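Local coordinates for protein C2 toxin component I (Clostridium botulinum, PDB 2J3X) that acts as the enzymatic component of the binary C2 toxin, an ADP-ribosyltransferase whose target in the host cell is actin, at residues 60-68 / 219-227; 234-245 / 281-292. The protein carries 2 engineered substitutions. All coordinates share one frame; numbering follows the deposited sequence.

Interaction 1. Residues 60-68 / 219-227; sequences ILFSSLTAI and LDFYNKGSE. With SO4 (sulfate ion), chain V; SO4 (sulfate ion), chain U; SO4 (sulfate ion), chain M.
The ring of Tyr222 is sandwiched between an aliphatic group and a carboxylate. Over one face lies Leu61 CD1, 4.0 Å from the centroid of the Tyr222 ring and 18° off the normal, a CH-pi contact; over the opposite face sits Asp220 OD1, 3.5 Å above the plane and displaced toward the rim. Phe62 CZ comes to the edge of the Tyr222 ring, 4.1 Å from Tyr222 CD1, while Leu61 CB rests on a face of the Phe62 ring itself. Asp220 OD1 has a second task, since it accepts from Tyr222 N at 2.9 Å and so closes an Asx turn; its other oxygen forms a salt bridge with Arg366. The flat amide of Asn223 supplies the polar half of the contact. With CG held between the backbone N and the carbonyl carbon (chi1 64°), Asn223 ND2 enters the turn ahead of helix 65-73 and donates to Ser63 O at 2.9 Å, the acceptor lying in the amide plane. Two ADP-ribosyltransferase-type modules make up this chain, probably by duplication as in VIP2-like toxins, and the turn and the linker meet between them. Asn223 OD1 is hydrogen-bonded to a glycerol, probably from the crystallisation liquor. Leu65 lies against the Asn223 backbone, its CD1 3.5 Å from Asn223 O. Ser64, immediately before Leu65, is the N-cap of helix 65-73 and accepts from Ala67 N. The extended chain of Lys224 runs outward until NZ donates at 2.8 Å to O3 of a sulfate ion, probably likewise left from the crystallisation liquor.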
loop_
_atom_site.group_PDB
_atom_site.type_symbol
_atom_site.label_atom_id
_atom_site.label_comp_id
_atom_site.label_asym_id
_atom_site.label_seq_id
_atom_site.Cartn_x
_atom_site.Cartn_y
_atom_site.Cartn_z
ATOM N N ILE A 60 -2.837 11.051 3.080
ATOM C CA ILE A 60 -2.265 11.287 4.417
ATOM C C ILE A 60 -1.364 10.212 4.954
ATOM O O ILE A 60 -0.512 10.523 5.787
ATOM C CB ILE A 60 -3.345 11.682 5.447
ATOM C CG1 ILE A 60 -4.319 10.502 5.633
ATOM C CG2 ILE A 60 -4.110 12.981 4.945
ATOM C CD1 ILE A 60 -5.549 10.839 6.467
ATOM N N LEU A 61 -1.491 8.955 4.451
ATOM C CA LEU A 61 -0.561 7.884 4.880
ATOM C C LEU A 61 0.866 8.164 4.351
ATOM O O LEU A 61 1.859 7.587 4.815
ATOM C CB LEU A 61 -1.024 6.533 4.304
ATOM C CG LEU A 61 -2.480 6.143 4.626
ATOM C CD1 LEU A 61 -2.692 4.737 3.892
ATOM C CD2 LEU A 61 -2.619 6.004 6.092
ATOM N N PHE A 62 0.937 9.004 3.286
ATOM C CA PHE A 62 2.185 9.279 2.545
ATOM C C PHE A 62 2.490 10.787 2.556
ATOM O O PHE A 62 2.985 11.341 1.574
ATOM C CB PHE A 62 2.084 8.735 1.106
ATOM C CG PHE A 62 1.792 7.240 1.084
ATOM C CD1 PHE A 62 2.752 6.304 1.527
ATOM C CD2 PHE A 62 0.486 6.808 0.768
ATOM C CE1 PHE A 62 2.395 4.878 1.561
ATOM C CE2 PHE A 62 0.148 5.433 0.838
ATOM C CZ PHE A 62 1.097 4.506 1.214
ATOM N N SER A 63 2.123 11.426 3.678
ATOM C CA SER A 63 2.476 12.805 3.960
ATOM C C SER A 63 3.195 12.827 5.299
ATOM O O SER A 63 2.960 11.961 6.173
ATOM C CB SER A 63 1.213 13.656 4.027
ATOM O OG SER A 63 0.478 13.587 2.797
ATOM N N SER A 64 4.108 13.787 5.484
ATOM C CA SER A 64 4.907 13.824 6.726
ATOM C C SER A 64 4.026 14.093 7.987
ATOM O O SER A 64 2.995 14.780 7.900
ATOM C CB SER A 64 6.004 14.906 6.687
ATOM O OG SER A 64 5.405 16.189 6.806
ATOM N N LEU A 65 4.498 13.639 9.157
ATOM C CA LEU A 65 3.807 13.938 10.434
ATOM C C LEU A 65 3.752 15.469 10.647
ATOM O O LEU A 65 2.752 15.985 11.156
ATOM C CB LEU A 65 4.458 13.176 11.631
ATOM C CG LEU A 65 4.518 11.652 11.291
ATOM C CD1 LEU A 65 5.382 10.842 12.288
ATOM C CD2 LEU A 65 3.165 11.040 11.225
ATOM N N THR A 66 4.788 16.191 10.221
ATOM C CA THR A 66 4.735 17.671 10.213
ATOM C C THR A 66 3.547 18.221 9.431
ATOM O O THR A 66 2.815 19.091 9.919
ATOM C CB THR A 66 6.041 18.246 9.642
ATOM O OG1 THR A 66 7.104 17.845 10.491
ATOM C CG2 THR A 66 5.997 19.781 9.649
ATOM N N ALA A 67 3.323 17.669 8.238
ATOM C CA ALA A 67 2.250 18.134 7.381
ATOM C C ALA A 67 0.905 17.768 8.029
ATOM O O ALA A 67 -0.047 18.553 7.984
ATOM C CB ALA A 67 2.372 17.485 6.000
ATOM N N ILE A 68 0.814 16.589 8.675
ATOM C CA ILE A 68 -0.438 16.231 9.345
ATOM C C ILE A 68 -0.752 17.206 10.484
ATOM O O ILE A 68 -1.894 17.678 10.623
ATOM C CB ILE A 68 -0.341 14.770 9.937
ATOM C CG1 ILE A 68 -0.090 13.769 8.807
ATOM C CG2 ILE A 68 -1.610 14.379 10.746
ATOM C CD1 ILE A 68 -1.029 13.894 7.544
ATOM N N LEU A 219 1.728 -6.076 7.528
ATOM C CA LEU A 219 2.268 -5.194 8.602
ATOM C C LEU A 219 2.927 -3.982 7.937
ATOM O O LEU A 219 3.801 -4.149 7.076
ATOM C CB LEU A 219 3.335 -5.940 9.397
ATOM C CG LEU A 219 3.906 -5.184 10.618
ATOM C CD1 LEU A 219 2.790 -4.710 11.559
ATOM C CD2 LEU A 219 4.901 -6.104 11.323
ATOM N N ASP A 220 2.475 -2.783 8.281
ATOM C CA ASP A 220 2.908 -1.549 7.566
ATOM C C ASP A 220 2.511 -0.387 8.473
ATOM O O ASP A 220 1.336 -0.324 8.948
ATOM C CB ASP A 220 2.108 -1.464 6.265
ATOM C CG ASP A 220 2.529 -0.325 5.326
ATOM O OD1 ASP A 220 3.176 0.680 5.758
ATOM O OD2 ASP A 220 2.122 -0.423 4.143
ATOM N N PHE A 221 3.459 0.529 8.740
ATOM C CA PHE A 221 3.201 1.632 9.674
ATOM C C PHE A 221 3.048 2.974 8.967
ATOM O O PHE A 221 2.819 4.010 9.643
ATOM C CB PHE A 221 4.386 1.733 10.653
ATOM C CG PHE A 221 4.586 0.414 11.428
ATOM C CD1 PHE A 221 3.663 0.058 12.408
ATOM C CD2 PHE A 221 5.653 -0.449 11.114
ATOM C CE1 PHE A 221 3.853 -1.181 13.107
ATOM C CE2 PHE A 221 5.848 -1.677 11.790
ATOM C CZ PHE A 221 4.920 -2.029 12.781
ATOM N N TYR A 222 3.033 2.924 7.633
ATOM C CA TYR A 222 2.780 4.140 6.794
ATOM C C TYR A 222 3.670 5.272 7.327
ATOM O O TYR A 222 4.872 5.025 7.571
ATOM C CB TYR A 222 1.267 4.518 6.708
ATOM C CG TYR A 222 0.482 3.323 6.222
ATOM C CD1 TYR A 222 0.560 2.890 4.905
ATOM C CD2 TYR A 222 -0.294 2.604 7.128
ATOM C CE1 TYR A 222 -0.160 1.768 4.477
ATOM C CE2 TYR A 222 -0.996 1.447 6.731
ATOM C CZ TYR A 222 -0.895 1.038 5.420
ATOM O OH TYR A 222 -1.613 -0.109 5.079
ATOM N N ASN A 223 3.117 6.471 7.503
ATOM C CA ASN A 223 3.928 7.626 7.939
ATOM C C ASN A 223 4.274 7.619 9.434
ATOM O O ASN A 223 5.192 8.326 9.856
ATOM C CB ASN A 223 3.250 8.945 7.523
ATOM C CG ASN A 223 1.933 9.151 8.176
ATOM O OD1 ASN A 223 1.312 8.192 8.692
ATOM N ND2 ASN A 223 1.442 10.387 8.118
ATOM N N LYS A 224 3.614 6.749 10.230
ATOM C CA LYS A 224 3.809 6.771 11.695
ATOM C C LYS A 224 5.058 6.004 12.110
ATOM O O LYS A 224 5.683 6.340 13.113
ATOM C CB LYS A 224 2.550 6.221 12.432
ATOM C CG LYS A 224 1.422 7.257 12.378
ATOM C CD LYS A 224 0.104 6.665 12.924
ATOM C CE LYS A 224 -1.068 7.681 12.859
ATOM N NZ LYS A 224 -2.414 7.001 13.055
ATOM N N GLY A 225 5.427 4.986 11.331
ATOM C CA GLY A 225 6.609 4.128 11.665
ATOM C C GLY A 225 6.329 3.329 12.926
ATOM O O GLY A 225 5.185 3.311 13.424
ATOM N N SER A 226 7.382 2.695 13.452
ATOM C CA SER A 226 7.297 1.984 14.729
ATOM C C SER A 226 8.690 1.790 15.271
ATOM O O SER A 226 9.375 0.829 14.929
ATOM C CB SER A 226 6.649 0.593 14.552
ATOM O OG SER A 226 6.528 -0.089 15.810
ATOM N N GLU A 227 9.083 2.678 16.166
ATOM C CA GLU A 227 10.349 2.446 16.840
ATOM C C GLU A 227 10.217 1.183 17.682
ATOM O O GLU A 227 11.195 0.453 17.818
ATOM C CB GLU A 227 10.657 3.639 17.726
ATOM C CG GLU A 227 11.974 3.498 18.503
ATOM C CD GLU A 227 13.224 3.689 17.673
ATOM O OE1 GLU A 227 13.156 3.901 16.473
ATOM O OE2 GLU A 227 14.335 3.608 18.214
HETATM S S SO4 V . 6.970 3.932 19.089
HETATM O O1 SO4 V . 5.538 3.893 19.445
HETATM O O2 SO4 V . 7.519 2.868 19.876
HETATM O O3 SO4 V . 7.258 3.714 17.683
HETATM O O4 SO4 V . 7.639 5.121 19.597
HETATM S S SO4 U . 7.053 19.055 13.803
HETATM O O1 SO4 U . 6.014 20.016 13.423
HETATM O O2 SO4 U . 6.542 17.780 14.360
HETATM O O3 SO4 U . 7.849 18.757 12.602
HETATM O O4 SO4 U . 7.938 19.659 14.808
HETATM S S SO4 M . -4.589 10.459 13.086
HETATM O O1 SO4 M . -5.382 11.126 11.993
HETATM O O2 SO4 M . -5.566 10.105 14.111
HETATM O O3 SO4 M . -4.006 9.209 12.587
HETATM O O4 SO4 M . -3.571 11.366 13.626
#

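Interaction 2. Residues 234-245 / 281-292; sequences YGDYISKLSHEQ and LISSALSVKPIP
Lys289 carries the ionic part of this contact. Its extended chain crosses Asp236 at about a right angle, and Lys289 NZ donates to Asp236 OD1 at 2.9 Å on the syn side, completing a salt bridge. A water links the same NZ to Asp236 OD2, and the backbone oxygen of Asn233 takes a further bond, so three partners grip the ammonium group. Two tyrosine hydroxyls supply the next set of bonds, each donating to a backbone oxygen. Tyr234 OH reaches Lys289 O at 2.8 Å. Tyr237 OH reaches Ala285 O at 2.7 Å from above the carbonyl plane, 73° out of it, while Val288 N arrives from the opposite face. Amide bonding is concentrated in Gln245: NE2 donates to Ser284 OG at 2.7 Å, whereas OE1 accepts from Ser242 N. Because Ser242 OG accepts from Gln245 N, the pair forms a capping box, and one side chain both starts a helix and ties it to another. Apolar contacts fill in between. Lys289 CB lies 3.9 Å from Tyr237 CD1, Val288 CG1 packs 3.5 Å from Lys240 CB, and Leu241 CD2 touches Ala285 and Val288. In the second, probably catalytic, module the connection between helices 227-234 and 243-254, with the first turn of the latter, meets the end of helix 273-286 and the chain leading to strand 295-301; strand 375-377 lies behind both tyrosines and helix 227-234 covers Pro292.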
loop_
_atom_site.group_PDB
_atom_site.type_symbol
_atom_site.label_atom_id
_atom_site.label_comp_id
_atom_site.label_asym_id
_atom_site.label_seq_id
_atom_site.Cartn_x
_atom_site.Cartn_y
_atom_site.Cartn_z
ATOM N N TYR A 234 15.165 -5.858 17.336
ATOM C CA TYR A 234 16.601 -5.566 17.225
ATOM C C TYR A 234 17.187 -4.975 18.493
ATOM O O TYR A 234 18.329 -4.464 18.481
ATOM C CB TYR A 234 16.871 -4.643 15.996
ATOM C CG TYR A 234 16.661 -5.465 14.720
ATOM C CD1 TYR A 234 17.741 -6.166 14.138
ATOM C CD2 TYR A 234 15.350 -5.616 14.147
ATOM C CE1 TYR A 234 17.525 -6.991 13.030
ATOM C CE2 TYR A 234 15.156 -6.415 13.048
ATOM C CZ TYR A 234 16.223 -7.063 12.493
ATOM O OH TYR A 234 16.043 -7.900 11.413
ATOM N N GLY A 235 16.450 -5.050 19.603
ATOM C CA GLY A 235 17.030 -4.653 20.887
ATOM C C GLY A 235 18.350 -5.348 21.175
ATOM O O GLY A 235 19.331 -4.674 21.554
ATOM N N ASP A 236 18.400 -6.673 20.991
ATOM C CA ASP A 236 19.613 -7.429 21.293
ATOM C C ASP A 236 20.584 -7.524 20.134
ATOM O O ASP A 236 21.557 -8.266 20.196
ATOM C CB ASP A 236 19.303 -8.810 21.901
ATOM C CG ASP A 236 18.663 -9.770 20.917
ATOM O OD1 ASP A 236 18.448 -9.375 19.769
ATOM O OD2 ASP A 236 18.364 -10.934 21.335
ATOM N N TYR A 237 20.338 -6.749 19.079
ATOM C CA TYR A 237 21.109 -6.890 17.842
ATOM C C TYR A 237 22.616 -6.619 18.080
ATOM O O TYR A 237 23.452 -7.456 17.696
ATOM C CB TYR A 237 20.531 -5.971 16.754
ATOM C CG TYR A 237 21.297 -6.001 15.461
ATOM C CD1 TYR A 237 21.386 -7.192 14.743
ATOM C CD2 TYR A 237 21.841 -4.837 14.912
ATOM C CE1 TYR A 237 22.079 -7.242 13.512
ATOM C CE2 TYR A 237 22.553 -4.890 13.701
ATOM C CZ TYR A 237 22.646 -6.085 13.021
ATOM O OH TYR A 237 23.301 -6.152 11.809
ATOM N N ILE A 238 22.976 -5.502 18.716
ATOM C CA ILE A 238 24.401 -5.224 18.930
ATOM C C ILE A 238 25.075 -6.304 19.788
ATOM O O ILE A 238 26.224 -6.703 19.509
ATOM C CB ILE A 238 24.622 -3.778 19.432
ATOM C CG1 ILE A 238 24.256 -2.817 18.276
ATOM C CG2 ILE A 238 26.101 -3.519 19.919
ATOM C CD1 ILE A 238 24.292 -1.320 18.679
ATOM N N SER A 239 24.347 -6.828 20.793
ATOM C CA SER A 239 24.878 -7.881 21.662
ATOM C C SER A 239 25.251 -9.097 20.821
ATOM O O SER A 239 26.042 -9.907 21.278
ATOM C CB SER A 239 23.852 -8.277 22.737
ATOM O OG SER A 239 22.897 -9.217 22.212
ATOM N N LYS A 240 24.681 -9.237 19.623
ATOM C CA LYS A 240 24.962 -10.448 18.795
ATOM C C LYS A 240 26.091 -10.283 17.787
ATOM O O LYS A 240 26.490 -11.289 17.130
ATOM C CB LYS A 240 23.726 -10.856 18.001
ATOM C CG LYS A 240 22.586 -11.422 18.915
ATOM C CD LYS A 240 21.378 -11.805 18.109
ATOM C CE LYS A 240 20.397 -12.599 18.921
ATOM N NZ LYS A 240 20.841 -14.057 19.024
ATOM N N LEU A 241 26.589 -9.070 17.641
ATOM C CA LEU A 241 27.612 -8.746 16.633
ATOM C C LEU A 241 29.020 -8.957 17.225
ATOM O O LEU A 241 29.244 -8.672 18.400
ATOM C CB LEU A 241 27.488 -7.277 16.223
ATOM C CG LEU A 241 26.225 -6.859 15.442
ATOM C CD1 LEU A 241 26.336 -5.420 14.950
ATOM C CD2 LEU A 241 25.914 -7.824 14.296
ATOM N N SER A 242 29.956 -9.435 16.412
ATOM C CA SER A 242 31.349 -9.479 16.858
ATOM C C SER A 242 31.874 -8.055 16.900
ATOM O O SER A 242 31.290 -7.104 16.306
ATOM C CB SER A 242 32.190 -10.310 15.868
ATOM O OG SER A 242 32.302 -9.610 14.629
ATOM N N HIS A 243 33.003 -7.845 17.562
ATOM C CA HIS A 243 33.549 -6.508 17.631
ATOM C C HIS A 243 33.843 -5.965 16.225
ATOM O O HIS A 243 33.629 -4.785 15.952
ATOM C CB HIS A 243 34.815 -6.487 18.508
ATOM C CG HIS A 243 35.325 -5.111 18.776
ATOM N ND1 HIS A 243 34.619 -4.193 19.523
ATOM C CD2 HIS A 243 36.461 -4.486 18.380
ATOM C CE1 HIS A 243 35.301 -3.062 19.584
ATOM N NE2 HIS A 243 36.417 -3.210 18.887
ATOM N N GLU A 244 34.324 -6.849 15.352
ATOM C CA GLU A 244 34.670 -6.449 13.996
ATOM C C GLU A 244 33.425 -6.142 13.171
ATOM O O GLU A 244 33.415 -5.182 12.402
ATOM C CB GLU A 244 35.513 -7.510 13.323
ATOM C CG GLU A 244 36.893 -7.667 13.940
ATOM C CD GLU A 244 37.723 -8.648 13.175
ATOM O OE1 GLU A 244 37.174 -9.719 12.858
ATOM O OE2 GLU A 244 38.917 -8.367 12.885
ATOM N N GLN A 245 32.367 -6.908 13.371
ATOM C CA GLN A 245 31.091 -6.640 12.686
ATOM C C GLN A 245 30.526 -5.292 13.074
ATOM O O GLN A 245 30.143 -4.500 12.224
ATOM C CB GLN A 245 30.089 -7.750 12.993
ATOM C CG GLN A 245 30.187 -8.950 12.066
ATOM C CD GLN A 245 29.391 -10.136 12.586
ATOM O OE1 GLN A 245 29.072 -10.212 13.782
ATOM N NE2 GLN A 245 29.053 -11.065 11.695
ATOM N N LEU A 281 32.274 -7.787 6.139
ATOM C CA LEU A 281 31.829 -7.654 7.540
ATOM C C LEU A 281 30.432 -7.018 7.652
ATOM O O LEU A 281 29.669 -7.388 8.543
ATOM C CB LEU A 281 32.858 -6.857 8.384
ATOM C CG LEU A 281 34.159 -7.621 8.703
ATOM C CD1 LEU A 281 35.251 -6.656 9.240
ATOM C CD2 LEU A 281 33.867 -8.694 9.681
ATOM N N ILE A 282 30.113 -6.035 6.806
ATOM C CA ILE A 282 28.805 -5.395 6.902
ATOM C C ILE A 282 27.734 -6.404 6.475
ATOM O O ILE A 282 26.687 -6.507 7.135
ATOM C CB ILE A 282 28.739 -4.131 6.076
ATOM C CG1 ILE A 282 29.752 -3.117 6.627
ATOM C CG2 ILE A 282 27.342 -3.496 6.090
ATOM C CD1 ILE A 282 30.144 -2.054 5.569
ATOM N N SER A 283 27.999 -7.141 5.388
ATOM C CA SER A 283 27.024 -8.148 4.932
ATOM C C SER A 283 26.872 -9.226 5.983
ATOM O O SER A 283 25.751 -9.644 6.257
ATOM C CB SER A 283 27.438 -8.782 3.588
ATOM O OG SER A 283 27.212 -7.881 2.497
ATOM N N SER A 284 27.993 -9.639 6.601
ATOM C CA SER A 284 28.013 -10.621 7.678
ATOM C C SER A 284 27.122 -10.104 8.852
ATOM O O SER A 284 26.218 -10.809 9.342
ATOM C CB SER A 284 29.493 -10.779 8.163
ATOM O OG SER A 284 29.600 -11.797 9.105
ATOM N N ALA A 285 27.338 -8.848 9.253
ATOM C CA ALA A 285 26.542 -8.253 10.349
ATOM C C ALA A 285 25.076 -8.255 10.016
ATOM O O ALA A 285 24.219 -8.554 10.885
ATOM C CB ALA A 285 26.981 -6.816 10.627
ATOM N N LEU A 286 24.752 -7.890 8.773
ATOM C CA LEU A 286 23.327 -7.790 8.372
ATOM C C LEU A 286 22.670 -9.184 8.277
ATOM O O LEU A 286 21.436 -9.283 8.234
ATOM C CB LEU A 286 23.147 -6.994 7.058
ATOM C CG LEU A 286 23.550 -5.525 7.169
ATOM C CD1 LEU A 286 23.394 -4.894 5.730
ATOM C CD2 LEU A 286 22.634 -4.863 8.243
ATOM N N SER A 287 23.482 -10.250 8.275
ATOM C CA SER A 287 22.970 -11.626 8.245
ATOM C C SER A 287 22.801 -12.185 9.646
ATOM O O SER A 287 22.254 -13.273 9.792
ATOM C CB SER A 287 23.936 -12.563 7.496
ATOM O OG SER A 287 24.075 -12.131 6.142
ATOM N N VAL A 288 23.211 -11.438 10.678
ATOM C CA VAL A 288 23.146 -11.983 12.057
ATOM C C VAL A 288 21.684 -12.155 12.536
ATOM O O VAL A 288 21.329 -13.189 13.158
ATOM C CB VAL A 288 24.023 -11.154 13.026
ATOM C CG1 VAL A 288 23.692 -11.432 14.516
ATOM C CG2 VAL A 288 25.560 -11.394 12.733
ATOM N N LYS A 289 20.818 -11.194 12.196
ATOM C CA LYS A 289 19.437 -11.253 12.631
ATOM C C LYS A 289 18.537 -10.842 11.437
ATOM O O LYS A 289 18.136 -9.689 11.323
ATOM C CB LYS A 289 19.273 -10.347 13.871
ATOM C CG LYS A 289 17.978 -10.480 14.596
ATOM C CD LYS A 289 18.097 -10.118 16.145
ATOM C CE LYS A 289 16.892 -10.849 16.713
ATOM N NZ LYS A 289 16.414 -10.239 17.931
ATOM N N PRO A 290 18.348 -11.748 10.454
ATOM C CA PRO A 290 17.565 -11.370 9.261
ATOM C C PRO A 290 16.130 -10.922 9.626
ATOM O O PRO A 290 15.628 -11.182 10.728
ATOM C CB PRO A 290 17.564 -12.658 8.415
ATOM C CG PRO A 290 18.908 -13.365 8.824
ATOM C CD PRO A 290 18.882 -13.124 10.340
ATOM N N ILE A 291 15.492 -10.193 8.715
ATOM C CA ILE A 291 14.157 -9.682 8.998
ATOM C C ILE A 291 13.237 -10.814 9.508
ATOM O O ILE A 291 13.100 -11.829 8.863
ATOM C CB ILE A 291 13.590 -9.092 7.704
ATOM C CG1 ILE A 291 14.486 -7.923 7.200
ATOM C CG2 ILE A 291 12.139 -8.622 7.884
ATOM C CD1 ILE A 291 14.710 -6.796 8.287
ATOM N N PRO A 292 12.675 -10.660 10.707
ATOM C CA PRO A 292 12.032 -11.824 11.366
ATOM C C PRO A 292 10.630 -12.153 10.863
ATOM O O PRO A 292 10.117 -13.232 11.142
ATOM C CB PRO A 292 12.011 -11.400 12.833
ATOM C CG PRO A 292 11.910 -9.921 12.775
ATOM C CD PRO A 292 12.766 -9.500 11.601
HETATM O O HOH W 1 16.629 -12.577 19.636
#

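Overall arrangement
The centres of interactions 1 and 2 are about 27 Å apart, yet their nearest atoms are about 7 Å apart, without touching. Helix 227-234 spans the gap: it begins at the end of segment 219-227 and runs into Tyr234. Strand 295-301 provides a second connection, following closely on segment 281-292 and presenting Tyr298 to Asp220 and Tyr222. Interaction 1 lies between the two modules, about 12 Å from the centre of the chain, whereas interaction 2 stands about 29 Å out. The backbone N of Ser226 donates to the side chain of Gln388, the middle residue of a Glu-X-Glu sequence characteristic of arginine-specific ADP-ribosyltransferases, which puts interaction 1 beside the probable active site.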